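Local coordinates for protein BOLA1, chloroplastic (Arabidopsis thaliana, PDB 4PUG) that pairs with monothiol glutaredoxins to bind a labile iron-sulfur cluster and may act in redox-regulated transcription or iron-sulfur cluster biogenesis, at residues A[23-28]-A[46-51]; A[16-21]-A[50-55]. One frame throughout, in Å; residues are numbered along the deposited sequence.

Contact 1: residues A[23-28]-A[46-51]; sequences LVIEDV and THFNVK
Strands 22-27 and 47-53 form the antiparallel half of the mixed BolA sheet, and here V24 faces K51, I25 faces V50, E26 faces N49 and D27 faces F48. V24 with K51 and E26 with N49 are the hydrogen-bonded pairs, each closed by two N-H to C=O bonds; in the second, E26 N reaches N49 O at 2.9 Å. Just past the strand, V28 N still donates to H47 O, from well out of the carbonyl plane. On the face that carries V24, E26, N49 and K51, the E26 and N49 side chains run side by side in the same direction. N49 ND2 gives a nearly straight bond (172°) to E26 OE1 at 3.2 Å; the acceptor lies in the amide plane, yet the amide comes from above the carboxylate plane. On the other face, F48 has CG beside its backbone N (chi1 -78°), which swings the ring across toward the first strand: CE1 comes 3.4 Å from D27 CB, and CD1 packs 3.7 Å from I25 CG2. D27 OD1 lies over one face of this ring, toward its rim, and is held by S29 OG. The polar E26-N49 pair thus suits the more exposed face, whereas buried F48, meeting M10, adds to the apolar packing of helix 6-18 against the sheet.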
# COMPACT_ATOMS: atom_id res chain seq x y z
N LEU A 23 5.27 2.06 8.86
CA LEU A 23 4.36 1.98 7.73
C LEU A 23 4.33 3.27 6.92
O LEU A 23 3.78 4.28 7.37
CB LEU A 23 2.96 1.58 8.19
CG LEU A 23 1.91 1.41 7.09
CD1 LEU A 23 2.41 0.46 6.00
CD2 LEU A 23 0.61 0.91 7.68
N VAL A 24 4.93 3.24 5.74
CA VAL A 24 4.93 4.38 4.84
C VAL A 24 4.03 4.11 3.64
O VAL A 24 4.22 3.13 2.91
CB VAL A 24 6.35 4.70 4.33
CG1 VAL A 24 6.33 5.99 3.52
CG2 VAL A 24 7.32 4.82 5.49
N ILE A 25 3.04 4.97 3.45
CA ILE A 25 2.14 4.85 2.31
C ILE A 25 2.18 6.13 1.48
O ILE A 25 1.53 7.13 1.81
CB ILE A 25 0.70 4.54 2.76
CG1 ILE A 25 0.67 3.22 3.53
CG2 ILE A 25 -0.23 4.48 1.56
CD1 ILE A 25 -0.71 2.68 3.78
N GLU A 26 2.97 6.09 0.42
CA GLU A 26 3.24 7.27 -0.40
C GLU A 26 2.43 7.26 -1.69
O GLU A 26 2.55 6.35 -2.50
CB GLU A 26 4.73 7.36 -0.73
CG GLU A 26 5.11 8.62 -1.49
CD GLU A 26 6.54 8.57 -2.00
OE1 GLU A 26 7.03 7.47 -2.30
OE2 GLU A 26 7.17 9.65 -2.11
N ASP A 27 1.60 8.30 -1.86
CA ASP A 27 0.83 8.50 -3.07
C ASP A 27 1.69 9.24 -4.09
O ASP A 27 2.09 10.38 -3.86
CB ASP A 27 -0.43 9.31 -2.77
CG ASP A 27 -1.45 9.27 -3.90
OD1 ASP A 27 -1.07 9.01 -5.05
OD2 ASP A 27 -2.65 9.51 -3.63
N VAL A 28 1.98 8.58 -5.21
CA VAL A 28 2.71 9.22 -6.30
C VAL A 28 1.89 9.22 -7.59
O VAL A 28 2.44 9.27 -8.69
CB VAL A 28 4.07 8.53 -6.56
CG1 VAL A 28 5.05 8.84 -5.44
CG2 VAL A 28 3.89 7.03 -6.74
N THR A 46 -4.13 6.06 -7.67
CA THR A 46 -3.82 4.98 -8.60
C THR A 46 -2.42 4.39 -8.43
O THR A 46 -2.19 3.23 -8.77
CB THR A 46 -3.96 5.45 -10.05
OG1 THR A 46 -3.09 6.57 -10.28
CG2 THR A 46 -5.39 5.87 -10.35
N HIS A 47 -1.49 5.18 -7.91
CA HIS A 47 -0.10 4.74 -7.75
C HIS A 47 0.41 4.91 -6.33
O HIS A 47 0.40 6.02 -5.79
CB HIS A 47 0.82 5.48 -8.71
CG HIS A 47 0.62 5.12 -10.15
ND1 HIS A 47 -0.53 5.43 -10.84
CD2 HIS A 47 1.43 4.48 -11.03
CE1 HIS A 47 -0.42 4.99 -12.08
NE2 HIS A 47 0.76 4.41 -12.22
N PHE A 48 0.87 3.82 -5.73
CA PHE A 48 1.37 3.88 -4.35
C PHE A 48 2.69 3.13 -4.14
O PHE A 48 2.90 2.04 -4.67
CB PHE A 48 0.32 3.37 -3.37
CG PHE A 48 -0.76 4.38 -3.06
CD1 PHE A 48 -0.59 5.30 -2.04
CD2 PHE A 48 -1.94 4.40 -3.79
CE1 PHE A 48 -1.57 6.23 -1.75
CE2 PHE A 48 -2.93 5.33 -3.50
CZ PHE A 48 -2.74 6.24 -2.48
N ASN A 49 3.56 3.74 -3.35
CA ASN A 49 4.75 3.08 -2.83
C ASN A 49 4.52 2.79 -1.35
O ASN A 49 4.26 3.70 -0.57
CB ASN A 49 5.99 3.97 -2.98
CG ASN A 49 6.35 4.22 -4.43
OD1 ASN A 49 6.27 3.32 -5.27
ND2 ASN A 49 6.76 5.44 -4.74
N VAL A 50 4.61 1.52 -0.98
CA VAL A 50 4.33 1.12 0.40
C VAL A 50 5.53 0.41 1.02
O VAL A 50 6.03 -0.58 0.49
CB VAL A 50 3.09 0.20 0.48
CG1 VAL A 50 2.81 -0.18 1.93
CG2 VAL A 50 1.88 0.88 -0.14
N LYS A 51 5.99 0.94 2.15
CA LYS A 51 7.02 0.28 2.93
C LYS A 51 6.43 -0.21 4.25
O LYS A 51 5.85 0.57 5.01
CB LYS A 51 8.21 1.20 3.18
CG LYS A 51 9.26 0.57 4.09
CD LYS A 51 10.49 1.45 4.23
CE LYS A 51 11.52 0.77 5.14
NZ LYS A 51 12.92 1.06 4.73

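Contact 2: residues A[16-21]-A[50-55]; sequences KELEPV and VKIVSK
S54 reaches across to the end of helix 6-18, where its OG donates to L18 O at 2.7 Å, in the carbonyl plane and on a lone pair. With OG anti to the backbone N (chi1 154°), the hydroxyl is turned to that carbonyl, while G56 N bonds to the same OG. The L18 and I52 side chains cross at about a right angle, L18 CD1 touching I52 CG2 at 4.1 Å. That same methyl of I52 also takes the ring of P20, whose CB lies 3.7 Å away, so one methyl serves both the last residue of the helix and the proline of the turn; L68 and V69 of helix 62-72 cover L18 and I52 in turn. V21 and V53 behave differently: they lie alongside each other and point the same way, with V21 CG1 3.7 Å from V53 CG1. For this pair the backbone adds a weak, bent bond from V21 N to V53 O (124°). A water adds a further polar link, donating to E19 O and accepting from K55 N at 2.8 Å. E19 leaves the helix with positive phi, and P20 and V21 carry the chain on toward strand 22-27. Such packing belongs to the helix-to-strand turn of the BolA fold, here bound to the end of the central strand by a serine hydroxyl and a small apolar cluster.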
# COMPACT_ATOMS: atom_id res chain seq x y z
N LYS A 16 -3.65 -2.88 10.82
CA LYS A 16 -4.43 -3.86 11.57
C LYS A 16 -3.91 -5.28 11.38
O LYS A 16 -3.76 -6.03 12.35
CB LYS A 16 -5.93 -3.79 11.21
CG LYS A 16 -6.78 -4.80 11.97
CD LYS A 16 -8.25 -4.45 11.96
CE LYS A 16 -8.89 -4.73 10.61
NZ LYS A 16 -9.66 -6.00 10.62
N GLU A 17 -3.61 -5.66 10.14
CA GLU A 17 -3.22 -7.04 9.86
C GLU A 17 -1.77 -7.40 10.20
O GLU A 17 -1.48 -8.51 10.63
CB GLU A 17 -3.53 -7.42 8.40
CG GLU A 17 -5.02 -7.52 8.10
CD GLU A 17 -5.77 -8.30 9.17
OE1 GLU A 17 -5.31 -9.40 9.53
OE2 GLU A 17 -6.81 -7.80 9.64
N LEU A 18 -0.86 -6.44 10.03
CA LEU A 18 0.56 -6.75 10.17
C LEU A 18 1.23 -6.07 11.37
O LEU A 18 2.40 -6.32 11.65
CB LEU A 18 1.30 -6.39 8.88
CG LEU A 18 0.78 -7.13 7.64
CD1 LEU A 18 1.54 -6.71 6.40
CD2 LEU A 18 0.87 -8.63 7.84
N GLU A 19 0.45 -5.24 12.07
CA GLU A 19 0.95 -4.39 13.16
C GLU A 19 2.37 -3.87 12.94
O GLU A 19 3.24 -4.07 13.79
CB GLU A 19 0.85 -5.12 14.51
CG GLU A 19 -0.56 -5.52 14.89
CD GLU A 19 -0.64 -6.24 16.22
OE1 GLU A 19 0.17 -5.92 17.12
OE2 GLU A 19 -1.50 -7.14 16.36
N PRO A 20 2.61 -3.21 11.80
CA PRO A 20 3.99 -2.83 11.51
C PRO A 20 4.55 -1.81 12.49
O PRO A 20 3.82 -0.96 12.99
CB PRO A 20 3.89 -2.21 10.12
CG PRO A 20 2.50 -1.68 10.04
CD PRO A 20 1.66 -2.66 10.82
N VAL A 21 5.84 -1.92 12.77
CA VAL A 21 6.49 -0.90 13.56
C VAL A 21 6.74 0.31 12.64
O VAL A 21 6.83 1.44 13.11
CB VAL A 21 7.80 -1.40 14.21
CG1 VAL A 21 8.88 -1.64 13.16
CG2 VAL A 21 8.27 -0.41 15.27
N VAL A 50 4.61 1.52 -0.98
CA VAL A 50 4.33 1.12 0.40
C VAL A 50 5.53 0.41 1.02
O VAL A 50 6.03 -0.58 0.49
CB VAL A 50 3.09 0.20 0.48
CG1 VAL A 50 2.81 -0.18 1.93
CG2 VAL A 50 1.88 0.88 -0.14
N LYS A 51 5.99 0.94 2.15
CA LYS A 51 7.02 0.28 2.93
C LYS A 51 6.43 -0.21 4.25
O LYS A 51 5.85 0.57 5.01
CB LYS A 51 8.21 1.20 3.18
CG LYS A 51 9.26 0.57 4.09
CD LYS A 51 10.49 1.45 4.23
CE LYS A 51 11.52 0.77 5.14
NZ LYS A 51 12.92 1.06 4.73
N ILE A 52 6.56 -1.50 4.50
CA ILE A 52 6.02 -2.11 5.71
C ILE A 52 7.12 -2.84 6.48
O ILE A 52 7.69 -3.82 6.00
CB ILE A 52 4.89 -3.10 5.39
CG1 ILE A 52 3.91 -2.49 4.40
CG2 ILE A 52 4.18 -3.53 6.66
CD1 ILE A 52 2.93 -3.49 3.81
N VAL A 53 7.41 -2.35 7.69
CA VAL A 53 8.32 -3.01 8.61
C VAL A 53 7.54 -3.63 9.77
O VAL A 53 7.03 -2.91 10.66
CB VAL A 53 9.40 -2.05 9.14
CG1 VAL A 53 10.39 -2.81 9.99
CG2 VAL A 53 10.10 -1.36 7.98
N SER A 54 7.46 -4.96 9.75
CA SER A 54 6.63 -5.75 10.65
C SER A 54 7.31 -7.08 10.98
O SER A 54 8.05 -7.62 10.16
CB SER A 54 5.29 -6.04 9.98
OG SER A 54 4.71 -7.22 10.50
N LYS A 55 7.04 -7.61 12.18
CA LYS A 55 7.59 -8.89 12.62
C LYS A 55 6.89 -10.09 11.98
O LYS A 55 7.38 -11.22 12.03
CB LYS A 55 7.50 -9.02 14.14
CG LYS A 55 8.37 -8.06 14.92
CD LYS A 55 7.98 -8.04 16.39
CE LYS A 55 8.95 -7.19 17.20
NZ LYS A 55 8.52 -7.08 18.62
O HOH W 1 5.48 -5.87 13.78

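In the fold
Contacts 1 and 2 follow each other along strand 47-53, with their centres about 13 Å apart; their segments overlap at V50 and K51, which meet strand 22-27 but not residues 16-21. The earlier part of strand 47-53 pairs with strand 22-27 in contact 1; its end meets the turn that leads from helix 6-18 into that same strand in contact 2. Packing joins them directly, L23 CD1 lying 3.7 Å from I52 CG1. Helix 6-18 packs along the sheet past both contacts, M10 touching I25 and F48, L14 touching V50 and I52. On its other edge the central strand pairs with strand 83-89, in parallel. No cluster or ligand takes part in either contact.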